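Local structure of Bm4233, isoform b (Brugia malayi, 6ANY) at residues Ser106-Leu111 against Leu133-Met138. The protein is a venom allergen-like protein of the CAP superfamily, probably secreted and able to bind sterols, and a vaccine candidate against lymphatic filariasis. Numbering follows the deposited sequence.
Sequences SWWSEL and LHFTQM
Glu110 meets His134 and Phe135 at the start of helix 133-138. Glu110 CB lies 3.7 Å from Phe135 CB. CG then stands beside the backbone N (chi1 -70°) and the chain runs out extended, which carries the carboxylate to the first turn of the helix. There Glu110 OE1 accepts from Phe135 N almost straight, at 3.0 Å and 168°, from above the carboxylate plane; the His134 N-H adds a weak, bent bond to the same oxygen. OE2 takes a hydrogen bond from His134 ND1 at the ring edge, though its modelled length is doubtfully short. This Glu-His pair sits in the alpha-beta-alpha sandwich of the CAP domain, where Trp107 faces strands 80-87 and 159-167 and gives its NE1 to Val83 O, while its CB meets both His134 CB and Met138 SD. Phe135 has Leu111 CB over one face, a CH-pi contact 3.6 Å from the ring centroid, and turns an edge to the Trp108 face in a T-shaped stack, centroids 4.9 Å apart. Met138 CB closes on the Trp108 edge, 3.6 Å from Trp108 CE3, and Phe23 of helix 10-28 also stacks with that indole.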
ATOM      1  N   SER A 106       1.657   6.795  -7.105  1.00 13.91           N
ATOM      2  CA  SER A 106       2.821   7.565  -6.728  1.00 15.22           C
ATOM      3  C   SER A 106       3.776   6.765  -5.851  1.00 15.07           C
ATOM      4  O   SER A 106       4.915   6.600  -6.165  1.00 14.33           O
ATOM      5  CB  SER A 106       2.417   8.830  -6.013  1.00 15.20           C
ATOM      6  OG  SER A 106       3.562   9.466  -5.555  1.00 15.36           O
ATOM      7  N   TRP A 107       3.268   6.192  -4.804  1.00 16.07           N
ATOM      8  CA  TRP A 107       4.084   5.290  -3.926  1.00 15.60           C
ATOM      9  C   TRP A 107       4.672   4.109  -4.686  1.00 14.70           C
ATOM     10  O   TRP A 107       5.879   3.771  -4.563  1.00 12.42           O
ATOM     11  CB  TRP A 107       3.242   4.790  -2.746  1.00 14.82           C
ATOM     12  CG  TRP A 107       2.694   5.922  -1.895  1.00 14.67           C
ATOM     13  CD1 TRP A 107       3.251   7.127  -1.724  1.00 15.60           C
ATOM     14  CD2 TRP A 107       1.454   5.941  -1.156  1.00 14.50           C
ATOM     15  NE1 TRP A 107       2.484   7.918  -0.858  1.00 16.09           N
ATOM     16  CE2 TRP A 107       1.363   7.205  -0.510  1.00 15.36           C
ATOM     17  CE3 TRP A 107       0.422   5.033  -0.979  1.00 14.83           C
ATOM     18  CZ2 TRP A 107       0.279   7.563   0.286  1.00 13.84           C
ATOM     19  CZ3 TRP A 107      -0.647   5.386  -0.193  1.00 14.67           C
ATOM     20  CH2 TRP A 107      -0.716   6.668   0.405  1.00 14.36           C
ATOM     21  N   TRP A 108       3.816   3.491  -5.475  1.00 14.57           N
ATOM     22  CA  TRP A 108       4.198   2.302  -6.226  1.00 14.15           C
ATOM     23  C   TRP A 108       5.242   2.621  -7.276  1.00 14.63           C
ATOM     24  O   TRP A 108       6.121   1.758  -7.563  1.00 14.73           O
ATOM     25  CB  TRP A 108       2.976   1.633  -6.859  1.00 14.68           C
ATOM     26  CG  TRP A 108       3.294   0.251  -7.333  1.00 15.42           C
ATOM     27  CD1 TRP A 108       3.809  -0.100  -8.577  1.00 15.05           C
ATOM     28  CD2 TRP A 108       3.187  -0.973  -6.578  1.00 14.07           C
ATOM     29  NE1 TRP A 108       3.995  -1.464  -8.613  1.00 15.58           N
ATOM     30  CE2 TRP A 108       3.620  -2.019  -7.414  1.00 14.01           C
ATOM     31  CE3 TRP A 108       2.785  -1.282  -5.281  1.00 14.75           C
ATOM     32  CZ2 TRP A 108       3.589  -3.337  -7.019  1.00 13.48           C
ATOM     33  CZ3 TRP A 108       2.769  -2.601  -4.897  1.00 14.37           C
ATOM     34  CH2 TRP A 108       3.203  -3.595  -5.741  1.00 13.56           C
ATOM     35  N   SER A 109       5.222   3.853  -7.812  1.00 13.34           N
ATOM     36  CA  SER A 109       6.147   4.237  -8.868  1.00 14.13           C
ATOM     37  C   SER A 109       7.607   4.181  -8.409  1.00 14.98           C
ATOM     38  O   SER A 109       8.531   4.229  -9.235  1.00 14.07           O
ATOM     39  CB  SER A 109       5.858   5.676  -9.384  1.00 15.58           C
ATOM     40  OG  SER A 109       6.342   6.689  -8.452  1.00 15.00           O
ATOM     41  N   GLU A 110       7.836   4.103  -7.098  1.00 15.66           N
ATOM     42  CA  GLU A 110       9.186   3.865  -6.560  1.00 15.44           C
ATOM     43  C   GLU A 110       9.855   2.619  -7.111  1.00 16.33           C
ATOM     44  O   GLU A 110      11.105   2.586  -7.219  1.00 14.79           O
ATOM     45  CB  GLU A 110       9.196   3.848  -5.017  1.00 15.75           C
ATOM     46  CG  GLU A 110       8.955   5.200  -4.410  1.00 15.84           C
ATOM     47  CD  GLU A 110       8.726   5.172  -2.929  1.00 18.41           C
ATOM     48  OE1 GLU A 110       8.609   4.083  -2.336  1.00 19.62           O
ATOM     49  OE2 GLU A 110       8.653   6.272  -2.333  1.00 19.98           O
ATOM     50  N   LEU A 111       9.049   1.616  -7.520  1.00 16.00           N
ATOM     51  CA  LEU A 111       9.641   0.377  -7.980  1.00 14.93           C
ATOM     52  C   LEU A 111      10.429   0.570  -9.283  1.00 15.65           C
ATOM     53  O   LEU A 111      11.645   0.248  -9.323  1.00 17.68           O
ATOM     54  CB  LEU A 111       8.606  -0.732  -8.097  1.00 14.09           C
ATOM     55  CG  LEU A 111       9.004  -1.921  -9.015  1.00 14.29           C
ATOM     56  CD1 LEU A 111      10.107  -2.760  -8.381  1.00 15.12           C
ATOM     57  CD2 LEU A 111       7.825  -2.782  -9.344  1.00 13.81           C
ATOM     58  N   LEU A 133      10.554   2.751   0.295  1.00 16.78           N
ATOM     59  CA  LEU A 133       9.779   2.291   1.419  1.00 16.70           C
ATOM     60  C   LEU A 133       8.278   2.435   1.275  1.00 18.12           C
ATOM     61  O   LEU A 133       7.544   1.660   1.922  1.00 16.95           O
ATOM     62  CB  LEU A 133      10.255   2.940   2.740  1.00 17.98           C
ATOM     63  CG  LEU A 133      11.660   2.405   3.179  1.00 19.49           C
ATOM     64  CD1 LEU A 133      12.145   3.031   4.506  1.00 19.14           C
ATOM     65  CD2 LEU A 133      11.673   0.853   3.324  1.00 18.90           C
ATOM     66  N   HIS A 134       7.808   3.381   0.436  1.00 16.80           N
ATOM     67  CA  HIS A 134       6.377   3.496   0.213  1.00 17.25           C
ATOM     68  C   HIS A 134       5.905   2.272  -0.602  1.00 15.24           C
ATOM     69  O   HIS A 134       4.940   1.605  -0.261  1.00 15.86           O
ATOM     70  CB  HIS A 134       5.986   4.818  -0.445  1.00 19.95           C
ATOM     71  CG  HIS A 134       6.528   6.010   0.243  1.00 23.70           C
ATOM     72  ND1 HIS A 134       7.710   6.603  -0.133  1.00 26.42           N
ATOM     73  CD2 HIS A 134       6.111   6.664   1.355  1.00 28.56           C
ATOM     74  CE1 HIS A 134       7.985   7.586   0.704  1.00 27.63           C
ATOM     75  NE2 HIS A 134       7.037   7.633   1.624  1.00 29.72           N
ATOM     76  N   PHE A 135       6.636   1.984  -1.658  1.00 14.65           N
ATOM     77  CA  PHE A 135       6.407   0.858  -2.506  1.00 14.86           C
ATOM     78  C   PHE A 135       6.536  -0.461  -1.694  1.00 14.90           C
ATOM     79  O   PHE A 135       5.708  -1.320  -1.806  1.00 14.27           O
ATOM     80  CB  PHE A 135       7.415   0.847  -3.660  1.00 15.06           C
ATOM     81  CG  PHE A 135       7.634  -0.517  -4.231  1.00 15.41           C
ATOM     82  CD1 PHE A 135       6.651  -1.139  -4.944  1.00 16.95           C
ATOM     83  CD2 PHE A 135       8.837  -1.171  -4.046  1.00 16.26           C
ATOM     84  CE1 PHE A 135       6.844  -2.416  -5.484  1.00 16.85           C
ATOM     85  CE2 PHE A 135       9.029  -2.449  -4.513  1.00 16.01           C
ATOM     86  CZ  PHE A 135       8.030  -3.083  -5.209  1.00 16.72           C
ATOM     87  N   THR A 136       7.566  -0.593  -0.864  1.00 15.04           N
ATOM     88  CA  THR A 136       7.814  -1.842  -0.160  1.00 14.59           C
ATOM     89  C   THR A 136       6.689  -2.167   0.809  1.00 14.84           C
ATOM     90  O   THR A 136       6.245  -3.312   0.848  1.00 12.38           O
ATOM     91  CB  THR A 136       9.193  -1.896   0.466  1.00 15.48           C
ATOM     92  OG1 THR A 136       9.415  -0.781   1.329  1.00 15.48           O
ATOM     93  CG2 THR A 136      10.324  -1.994  -0.627  1.00 14.42           C
ATOM     94  N   GLN A 137       6.104  -1.142   1.440  1.00 13.57           N
ATOM     95  CA  GLN A 137       4.952  -1.331   2.306  1.00 13.31           C
ATOM     96  C   GLN A 137       3.756  -1.787   1.488  1.00 14.85           C
ATOM     97  O   GLN A 137       3.019  -2.653   1.922  1.00 13.25           O
ATOM     98  CB  GLN A 137       4.671  -0.061   3.077  1.00 12.99           C
ATOM     99  CG  GLN A 137       3.458  -0.063   3.949  1.00 12.92           C
ATOM    100  CD  GLN A 137       3.531  -1.095   5.042  1.00 12.21           C
ATOM    101  OE1 GLN A 137       3.995  -0.796   6.169  1.00 11.85           O
ATOM    102  NE2 GLN A 137       3.022  -2.290   4.760  1.00  9.93           N
ATOM    103  N   MET A 138       3.539  -1.190   0.308  1.00 15.77           N
ATOM    104  CA  MET A 138       2.406  -1.599  -0.531  1.00 15.27           C
ATOM    105  C   MET A 138       2.625  -3.023  -1.014  1.00 15.08           C
ATOM    106  O   MET A 138       1.672  -3.726  -1.309  1.00 14.36           O
ATOM    107  CB  MET A 138       2.243  -0.709  -1.805  1.00 14.77           C
ATOM    108  CG  MET A 138       1.796   0.709  -1.575  1.00 14.66           C
ATOM    109  SD  MET A 138       1.568   1.625  -3.068  1.00 14.55           S
ATOM    110  CE  MET A 138       0.121   0.847  -3.839  1.00 16.12           C
TER